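Local atomic coordinates of 6-carboxyhexanoate--CoA ligase (Aquifex aeolicus, PDB entry 5TVA), a protein that is a ligase of the BioW family that binds adenosine monophosphate and coenzyme A. Residues A[6-11]-A[46-51]; A[114-119]-A[214-219]; A[176-181]-A[189-194]. All blocks are in the same frame, centred on the assembly; numbering follows the deposited sequence.

Interaction 1 (A[6-11]-A[46-51]); sequences VRMRAQ and MNVKVE. With COA (coenzyme A), chain D.
R9 and N47 lie side by side, with the arginine between N47 and coenzyme A: the asparagine CB is 3.7 Å above the middle of the guanidinium plane and C4B of the coenzyme over the opposite face. Guanidinium and amide planes are stacked 23° apart. R9 NH1 donates to O4A of the coenzyme at 3.1 Å, an oxygen in plane at the guanidinium edge. K49 NZ bonds O2A at 2.9 Å and, weakly, O5A and O4A, so three cationic side chains, with R7, gather round the diphosphate. The bend of K49 at chi3 (-88°) carries its CE over the R7 guanidinium, 3.5 Å above the centre. R7 NH2 forms a salt bridge with E51 OE1 (3.2 Å), and water 2 joins R7 NE to K49 O. R7, R9, N47 and K49 spring from one face of an antiparallel ladder in which R7 pairs with K49 and R9 with N47, each through two backbone hydrogen bonds. On the other face M8 CG packs against M46 CG (3.9 Å), beside V6, V48 and V50. Helix 29-37 covers that apolar face through L29, L36 and L37, while strand 15-25 flanks strand 3-12 on its other edge, completing a three-stranded sheet.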
# COMPACT_ATOMS: atom_id res chain seq x y z
N VAL A 6 5.05 16.21 -3.90
CA VAL A 6 6.34 15.90 -4.52
C VAL A 6 6.37 14.41 -4.80
O VAL A 6 6.48 13.60 -3.87
CB VAL A 6 7.52 16.29 -3.63
CG1 VAL A 6 8.83 16.01 -4.35
CG2 VAL A 6 7.42 17.75 -3.26
N ARG A 7 6.30 14.03 -6.08
CA ARG A 7 6.23 12.62 -6.46
C ARG A 7 7.47 12.23 -7.23
O ARG A 7 7.81 12.88 -8.23
CB ARG A 7 5.00 12.32 -7.33
CG ARG A 7 3.68 12.31 -6.58
CD ARG A 7 2.49 12.11 -7.57
NE ARG A 7 2.13 13.38 -8.21
CZ ARG A 7 1.27 13.52 -9.23
NH1 ARG A 7 0.65 12.46 -9.76
NH2 ARG A 7 1.01 14.73 -9.71
N MET A 8 8.12 11.14 -6.80
CA MET A 8 9.32 10.62 -7.43
C MET A 8 9.11 9.17 -7.83
O MET A 8 8.54 8.39 -7.07
CB MET A 8 10.52 10.73 -6.47
CG MET A 8 11.88 10.20 -7.02
SD MET A 8 12.13 8.40 -6.95
CE MET A 8 12.12 8.11 -5.18
N ARG A 9 9.55 8.82 -9.03
CA ARG A 9 9.68 7.44 -9.46
C ARG A 9 11.03 7.28 -10.15
O ARG A 9 11.54 8.23 -10.75
CB ARG A 9 8.57 7.03 -10.42
CG ARG A 9 8.65 7.75 -11.76
CD ARG A 9 7.45 7.43 -12.61
NE ARG A 9 7.66 7.77 -14.01
CZ ARG A 9 7.18 8.88 -14.58
NH1 ARG A 9 6.45 9.72 -13.86
NH2 ARG A 9 7.42 9.13 -15.85
N ALA A 10 11.61 6.08 -10.06
CA ALA A 10 12.93 5.82 -10.63
C ALA A 10 12.98 4.41 -11.21
O ALA A 10 12.39 3.49 -10.64
CB ALA A 10 14.05 5.99 -9.60
N GLN A 11 13.64 4.27 -12.35
CA GLN A 11 13.77 3.02 -13.07
C GLN A 11 15.24 2.63 -13.17
O GLN A 11 16.15 3.46 -13.08
CB GLN A 11 13.18 3.09 -14.49
CG GLN A 11 11.67 3.05 -14.52
CD GLN A 11 11.12 3.09 -15.93
OE1 GLN A 11 11.76 3.62 -16.85
NE2 GLN A 11 9.93 2.51 -16.12
N MET A 46 14.98 8.92 -13.58
CA MET A 46 14.16 9.37 -12.47
C MET A 46 13.28 10.53 -12.90
O MET A 46 13.73 11.43 -13.62
CB MET A 46 15.01 9.78 -11.26
CG MET A 46 14.18 10.33 -10.12
SD MET A 46 15.19 11.12 -8.85
CE MET A 46 15.91 9.65 -8.15
N ASN A 47 12.03 10.51 -12.47
CA ASN A 47 11.13 11.63 -12.68
C ASN A 47 10.68 12.16 -11.33
O ASN A 47 10.39 11.39 -10.41
CB ASN A 47 9.89 11.22 -13.50
CG ASN A 47 9.19 12.42 -14.12
OD1 ASN A 47 9.63 12.92 -15.15
ND2 ASN A 47 8.10 12.88 -13.51
N VAL A 48 10.67 13.49 -11.20
CA VAL A 48 10.13 14.17 -10.03
C VAL A 48 9.06 15.16 -10.48
O VAL A 48 9.33 15.99 -11.36
CB VAL A 48 11.25 14.89 -9.25
CG1 VAL A 48 10.68 15.58 -8.02
CG2 VAL A 48 12.41 13.90 -8.89
N LYS A 49 7.87 15.09 -9.88
CA LYS A 49 6.79 16.06 -10.12
C LYS A 49 6.51 16.87 -8.87
O LYS A 49 6.25 16.30 -7.80
CB LYS A 49 5.48 15.36 -10.55
CG LYS A 49 5.58 14.57 -11.81
CD LYS A 49 4.20 14.20 -12.36
CE LYS A 49 3.69 12.92 -11.78
NZ LYS A 49 3.06 12.06 -12.82
N VAL A 50 6.53 18.19 -8.99
CA VAL A 50 6.13 19.09 -7.92
C VAL A 50 4.85 19.80 -8.34
O VAL A 50 4.83 20.53 -9.35
CB VAL A 50 7.22 20.10 -7.59
CG1 VAL A 50 6.82 20.92 -6.37
CG2 VAL A 50 8.54 19.37 -7.37
N GLU A 51 3.78 19.62 -7.56
CA GLU A 51 2.44 20.06 -7.93
C GLU A 51 1.85 20.81 -6.75
O GLU A 51 1.76 20.26 -5.66
CB GLU A 51 1.57 18.86 -8.30
CG GLU A 51 0.24 19.13 -8.91
CD GLU A 51 -0.43 17.84 -9.34
OE1 GLU A 51 -0.80 17.04 -8.44
OE2 GLU A 51 -0.55 17.60 -10.56
N1A COA D . 5.27 0.70 -9.58
C2A COA D . 5.55 0.45 -10.87
N3A COA D . 5.51 1.41 -11.79
C4A COA D . 5.16 2.66 -11.45
C5A COA D . 4.86 2.96 -10.12
C6A COA D . 4.93 1.90 -9.18
N6A COA D . 4.60 2.18 -7.72
N7A COA D . 4.56 4.26 -10.03
C8A COA D . 4.66 4.78 -11.24
N9A COA D . 5.05 3.83 -12.10
C1B COA D . 5.14 4.16 -13.55
C2B COA D . 5.40 3.41 -14.54
O2B COA D . 4.73 2.11 -14.52
C3B COA D . 4.49 4.40 -15.55
O3B COA D . 3.11 4.20 -15.16
P3B COA D . 1.87 3.42 -15.99
O7A COA D . 0.66 4.29 -15.84
O8A COA D . 2.18 3.20 -17.44
O9A COA D . 1.56 2.09 -15.37
C4B COA D . 4.91 5.60 -15.29
O4B COA D . 5.77 5.50 -13.99
C5B COA D . 3.76 6.70 -15.07
O5B COA D . 3.23 6.61 -13.80
P1A COA D . 2.68 7.90 -12.89
O1A COA D . 1.23 7.65 -12.48
O2A COA D . 2.81 9.23 -13.60
O3A COA D . 3.57 7.93 -11.50
P2A COA D . 3.86 9.25 -10.50
O4A COA D . 5.02 10.02 -11.14
O5A COA D . 2.66 10.20 -10.45
O6A COA D . 4.28 8.65 -8.98
CBP COA D . 4.26 7.04 -6.95
CCP COA D . 3.58 7.54 -8.32
CDP COA D . 5.56 6.26 -7.28
CEP COA D . 4.75 8.26 -6.15
CAP COA D . 3.22 6.12 -6.09
OAP COA D . 3.42 4.77 -6.28
C9P COA D . 3.26 6.32 -4.55
O9P COA D . 2.53 7.12 -4.00
N8P COA D . 4.18 5.55 -3.72
C7P COA D . 4.25 5.74 -2.24
C6P COA D . 3.85 4.50 -1.46
C5P COA D . 4.77 3.25 -1.70
O5P COA D . 5.07 2.90 -2.77
N4P COA D . 5.24 2.49 -0.51
C3P COA D . 6.15 1.29 -0.70
C2P COA D . 6.18 0.49 0.61
S1P COA D . 4.43 0.17 1.00
O HOH W 1 7.19 11.55 -10.98
O HOH W 2 3.31 15.66 -7.59

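Interaction 2 (A[114-119]-A[214-219]); sequences GAVLMD and GRVYFV. With AMP (adenosine monophosphate), chain C.
The methyl group of A115 sits over the Y217 ring, its CB 3.6 Å from the centroid and 11° off the normal, a CH-pi contact. L117 reaches the same ring at its edge, where CD2 comes 3.8 Å from Y217 CD2. With CG anti to its carbonyl carbon (chi1 -65°), Y217 lays its ring against A115 and brings OH within 3.1 Å of C2 of AMP; that hydroxyl is hydrogen-bonded to T136 OG1. Strands 116-119 and 214-219 run parallel at the edge of a six-stranded mixed sheet, joined by four backbone hydrogen bonds such as Y217 N to V116 O (2.7 Å). G114, A115, G214, R215 and Y217 line the AMP pocket. R215 NE makes a weak hydrogen bond to O4' of AMP, while its NH1 is engaged by Y191 OH. Water 3 bridges G114 O and R215 N. On the face of V116 and V216, M118 and F218 lie alongside each other, M118 SD 3.7 Å from F218 CE1 in an oblique Met-aromatic contact. V216 CG1 lies over a face of that phenyl ring, toward its rim. Helix 91-102 packs on this face through V93, A97 and I100, whereas L117, Y217 and V219 meet helix 224-233.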
# COMPACT_ATOMS: atom_id res chain seq x y z
N GLY A 114 0.41 -2.05 -9.54
CA GLY A 114 -0.64 -1.49 -8.70
C GLY A 114 -1.51 -2.59 -8.14
O GLY A 114 -1.21 -3.78 -8.29
N ALA A 115 -2.59 -2.19 -7.50
CA ALA A 115 -3.39 -3.11 -6.72
C ALA A 115 -4.56 -3.68 -7.54
O ALA A 115 -5.07 -3.04 -8.47
CB ALA A 115 -3.91 -2.43 -5.45
N VAL A 116 -4.94 -4.91 -7.19
CA VAL A 116 -6.21 -5.50 -7.61
C VAL A 116 -7.35 -4.84 -6.85
O VAL A 116 -7.27 -4.63 -5.63
CB VAL A 116 -6.21 -7.02 -7.35
CG1 VAL A 116 -7.62 -7.62 -7.56
CG2 VAL A 116 -5.16 -7.75 -8.20
N LEU A 117 -8.45 -4.53 -7.57
CA LEU A 117 -9.71 -4.10 -6.96
C LEU A 117 -10.67 -5.29 -7.02
O LEU A 117 -11.21 -5.62 -8.08
CB LEU A 117 -10.31 -2.89 -7.69
CG LEU A 117 -9.49 -1.60 -7.55
CD1 LEU A 117 -10.00 -0.53 -8.47
CD2 LEU A 117 -9.51 -1.09 -6.13
N MET A 118 -10.88 -5.93 -5.88
CA MET A 118 -11.70 -7.13 -5.81
C MET A 118 -13.08 -6.83 -5.25
O MET A 118 -13.21 -6.27 -4.15
CB MET A 118 -11.02 -8.21 -4.97
CG MET A 118 -11.92 -9.40 -4.67
SD MET A 118 -11.02 -10.88 -4.19
CE MET A 118 -10.11 -11.22 -5.70
N ASP A 119 -14.12 -7.22 -6.00
CA ASP A 119 -15.50 -7.22 -5.52
C ASP A 119 -15.65 -8.03 -4.23
O ASP A 119 -15.49 -9.26 -4.28
CB ASP A 119 -16.41 -7.78 -6.63
CG ASP A 119 -17.88 -7.45 -6.43
OD1 ASP A 119 -18.36 -7.52 -5.29
OD2 ASP A 119 -18.55 -7.11 -7.44
N GLY A 214 2.11 -8.26 -4.40
CA GLY A 214 0.96 -7.50 -4.86
C GLY A 214 0.07 -7.06 -3.71
O GLY A 214 0.34 -7.30 -2.53
N ARG A 215 -1.02 -6.39 -4.10
CA ARG A 215 -2.03 -5.90 -3.18
C ARG A 215 -3.40 -6.20 -3.76
O ARG A 215 -3.62 -6.10 -4.97
CB ARG A 215 -1.88 -4.38 -2.92
CG ARG A 215 -0.84 -4.02 -1.88
CD ARG A 215 -0.78 -2.52 -1.58
NE ARG A 215 0.54 -2.03 -1.93
CZ ARG A 215 1.49 -1.66 -1.08
NH1 ARG A 215 1.28 -1.66 0.23
NH2 ARG A 215 2.63 -1.25 -1.56
N VAL A 216 -4.33 -6.58 -2.89
CA VAL A 216 -5.72 -6.75 -3.24
C VAL A 216 -6.52 -5.81 -2.34
O VAL A 216 -6.40 -5.88 -1.11
CB VAL A 216 -6.20 -8.21 -3.10
CG1 VAL A 216 -7.71 -8.32 -3.41
CG2 VAL A 216 -5.40 -9.11 -4.03
N TYR A 217 -7.31 -4.93 -2.96
CA TYR A 217 -8.22 -4.04 -2.25
C TYR A 217 -9.62 -4.64 -2.32
O TYR A 217 -10.14 -4.87 -3.43
CB TYR A 217 -8.22 -2.64 -2.86
CG TYR A 217 -6.94 -1.83 -2.78
CD1 TYR A 217 -5.88 -2.23 -1.96
CD2 TYR A 217 -6.80 -0.64 -3.51
CE1 TYR A 217 -4.72 -1.49 -1.89
CE2 TYR A 217 -5.63 0.11 -3.44
CZ TYR A 217 -4.59 -0.32 -2.62
OH TYR A 217 -3.41 0.41 -2.53
N PHE A 218 -10.26 -4.84 -1.16
CA PHE A 218 -11.62 -5.38 -1.12
C PHE A 218 -12.61 -4.22 -1.09
O PHE A 218 -12.66 -3.47 -0.09
CB PHE A 218 -11.80 -6.31 0.08
CG PHE A 218 -10.91 -7.52 0.04
CD1 PHE A 218 -11.29 -8.65 -0.66
CD2 PHE A 218 -9.67 -7.52 0.68
CE1 PHE A 218 -10.46 -9.76 -0.72
CE2 PHE A 218 -8.84 -8.63 0.63
CZ PHE A 218 -9.24 -9.75 -0.06
N VAL A 219 -13.38 -4.05 -2.17
CA VAL A 219 -14.27 -2.90 -2.35
C VAL A 219 -15.68 -3.34 -2.72
O VAL A 219 -15.89 -4.35 -3.40
CB VAL A 219 -13.75 -1.92 -3.44
CG1 VAL A 219 -12.36 -1.37 -3.11
CG2 VAL A 219 -13.77 -2.58 -4.81
P AMP C . 5.78 -2.21 -2.58
O1P AMP C . 4.97 -1.68 -1.42
O2P AMP C . 6.41 -1.07 -3.35
O3P AMP C . 6.66 -3.42 -2.32
O5' AMP C . 4.72 -2.84 -3.60
C5' AMP C . 4.11 -4.11 -3.38
C4' AMP C . 3.13 -4.41 -4.50
O4' AMP C . 1.94 -3.61 -4.31
C3' AMP C . 3.65 -4.06 -5.90
O3' AMP C . 4.26 -5.16 -6.55
C2' AMP C . 2.43 -3.53 -6.64
O2' AMP C . 1.74 -4.60 -7.27
C1' AMP C . 1.57 -2.97 -5.50
N9 AMP C . 1.73 -1.51 -5.32
C8 AMP C . 2.89 -0.82 -5.29
N7 AMP C . 2.65 0.51 -5.12
C5 AMP C . 1.32 0.70 -5.04
C6 AMP C . 0.40 1.85 -4.83
N6 AMP C . 0.84 3.12 -4.69
N1 AMP C . -0.94 1.58 -4.80
C2 AMP C . -1.41 0.34 -4.95
N3 AMP C . -0.63 -0.74 -5.13
C4 AMP C . 0.72 -0.64 -5.18
O HOH W 3 -0.94 -6.50 -6.99

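Interaction 3 (A[176-181]-A[189-194]); sequences VAELCW and TGYVSG
Strands 177-181 and 190-194 run antiparallel, 174° between their directions and 4.6 Å between axes, with E178-S193 and C180-Y191 as the hydrogen-bonded pairs. They form a beta hairpin within the six-stranded mixed sheet, and strand 214-219 adjoins its first arm. There V176 and A177 both face F218 in a classic beta bulge. The two faces of the hairpin differ sharply. E178, C180, Y191 and S193 share one, on which helix 158-173 packs against E178, Y191 and S193. Y191 has its CG between backbone N and carbonyl carbon, which turns the ring toward the partner strand, so that one face lies against C180 CB. The cysteine CB stands 3.8 Å from the ring centroid, 17° off the normal, in a CH-pi contact, while its SG approaches the ring obliquely. At the far end of the ring the hydroxyl meets E178, whose side chain is fully extended. E178 OE1 is hydrogen-bonded to N170 ND2. Since Y191 OH is also hydrogen-bonded to R215 NH1, the tyrosine links the glutamate to an arginine of the AMP pocket, and this probably helps to orient both. S193 OG is buried beside E178 CB, 3.6 Å away, with no polar partner in the model. The other face is apolar: L179 CD1 touches V192 CG2 at 4.2 Å, and helices 73-85 and 91-102 pack against L179, V192 and W181. Within the polar cluster, Y191 OH donates to E178 OE2 at 2.5 Å, coming in 54° out of the carboxylate plane.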
# COMPACT_ATOMS: atom_id res chain seq x y z
N VAL A 176 -12.66 -1.68 1.98
CA VAL A 176 -13.11 -2.36 3.19
C VAL A 176 -11.93 -3.01 3.89
O VAL A 176 -11.76 -2.90 5.12
CB VAL A 176 -14.21 -3.38 2.86
CG1 VAL A 176 -14.61 -4.14 4.13
CG2 VAL A 176 -15.45 -2.70 2.21
N ALA A 177 -11.09 -3.71 3.13
CA ALA A 177 -9.97 -4.46 3.69
C ALA A 177 -8.90 -4.59 2.62
O ALA A 177 -9.18 -4.50 1.42
CB ALA A 177 -10.40 -5.86 4.17
N GLU A 178 -7.66 -4.84 3.06
CA GLU A 178 -6.53 -4.94 2.15
C GLU A 178 -5.68 -6.16 2.48
O GLU A 178 -5.47 -6.48 3.66
CB GLU A 178 -5.68 -3.67 2.22
CG GLU A 178 -4.44 -3.71 1.29
CD GLU A 178 -3.61 -2.45 1.37
OE1 GLU A 178 -4.10 -1.44 1.91
OE2 GLU A 178 -2.46 -2.45 0.88
N LEU A 179 -5.18 -6.84 1.45
CA LEU A 179 -4.14 -7.86 1.58
C LEU A 179 -2.89 -7.44 0.82
O LEU A 179 -2.98 -7.00 -0.33
CB LEU A 179 -4.64 -9.23 1.07
CG LEU A 179 -3.62 -10.38 0.92
CD1 LEU A 179 -3.14 -10.91 2.26
CD2 LEU A 179 -4.20 -11.52 0.10
N CYS A 180 -1.73 -7.57 1.46
CA CYS A 180 -0.48 -7.11 0.85
C CYS A 180 0.70 -7.95 1.33
O CYS A 180 0.86 -8.15 2.54
CB CYS A 180 -0.21 -5.63 1.19
SG CYS A 180 1.36 -4.90 0.55
N TRP A 181 1.51 -8.42 0.38
CA TRP A 181 2.89 -8.74 0.69
C TRP A 181 3.79 -8.26 -0.45
O TRP A 181 3.33 -8.02 -1.58
CB TRP A 181 3.10 -10.24 1.00
CG TRP A 181 2.83 -11.22 -0.09
CD1 TRP A 181 3.65 -11.52 -1.14
CD2 TRP A 181 1.69 -12.09 -0.21
NE1 TRP A 181 3.08 -12.51 -1.92
CE2 TRP A 181 1.88 -12.87 -1.37
CE3 TRP A 181 0.52 -12.26 0.54
CZ2 TRP A 181 0.94 -13.82 -1.80
CZ3 TRP A 181 -0.41 -13.20 0.12
CH2 TRP A 181 -0.19 -13.97 -1.04
N THR A 189 7.58 -10.25 5.38
CA THR A 189 6.42 -9.76 6.10
C THR A 189 5.43 -9.15 5.10
O THR A 189 5.82 -8.56 4.09
CB THR A 189 6.83 -8.74 7.16
OG1 THR A 189 7.70 -9.36 8.11
CG2 THR A 189 5.61 -8.17 7.91
N GLY A 190 4.14 -9.35 5.37
CA GLY A 190 3.07 -8.73 4.61
C GLY A 190 2.07 -8.17 5.59
O GLY A 190 2.41 -8.03 6.77
N TYR A 191 0.86 -7.83 5.16
CA TYR A 191 -0.12 -7.43 6.15
C TYR A 191 -1.54 -7.64 5.63
O TYR A 191 -1.77 -8.01 4.48
CB TYR A 191 0.07 -5.97 6.58
CG TYR A 191 -0.15 -4.92 5.51
CD1 TYR A 191 -1.44 -4.55 5.12
CD2 TYR A 191 0.92 -4.28 4.92
CE1 TYR A 191 -1.64 -3.57 4.15
CE2 TYR A 191 0.74 -3.30 3.96
CZ TYR A 191 -0.55 -2.94 3.58
OH TYR A 191 -0.71 -1.96 2.62
N VAL A 192 -2.48 -7.38 6.52
CA VAL A 192 -3.89 -7.41 6.20
C VAL A 192 -4.48 -6.30 7.04
O VAL A 192 -4.04 -6.09 8.18
CB VAL A 192 -4.47 -8.81 6.52
CG1 VAL A 192 -5.03 -8.91 7.96
CG2 VAL A 192 -5.36 -9.28 5.45
N SER A 193 -5.40 -5.51 6.48
CA SER A 193 -5.88 -4.38 7.26
C SER A 193 -7.35 -4.14 7.01
O SER A 193 -7.92 -4.59 6.01
CB SER A 193 -5.09 -3.10 6.96
OG SER A 193 -5.39 -2.62 5.67
N GLY A 194 -7.95 -3.42 7.95
CA GLY A 194 -9.37 -3.08 7.90
C GLY A 194 -9.68 -2.25 9.12
O GLY A 194 -8.86 -2.12 10.03

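Interactions 2 and 3 are buried and share one mixed sheet, where strands 214-219 and 177-181 are neighbours; F218 O and V176 N, 2.7 Å apart, probably form a hydrogen bond. Interaction 1 belongs to a separate antiparallel sheet nearer the surface, its centre about 24 Å from that of interaction 2 and about 26 Å from that of interaction 3. One of its faces is cationic and directed at the coenzyme, the other apolar, whereas 114-119 with 214-219 joins aliphatic and aromatic packing to the nucleotide site. The hairpin 176-181 with 189-194 stands one shell behind, its glutamate and tyrosine beside R215, which contacts both ligands. Along the chain, interaction 3 is nested within the loop of interaction 2.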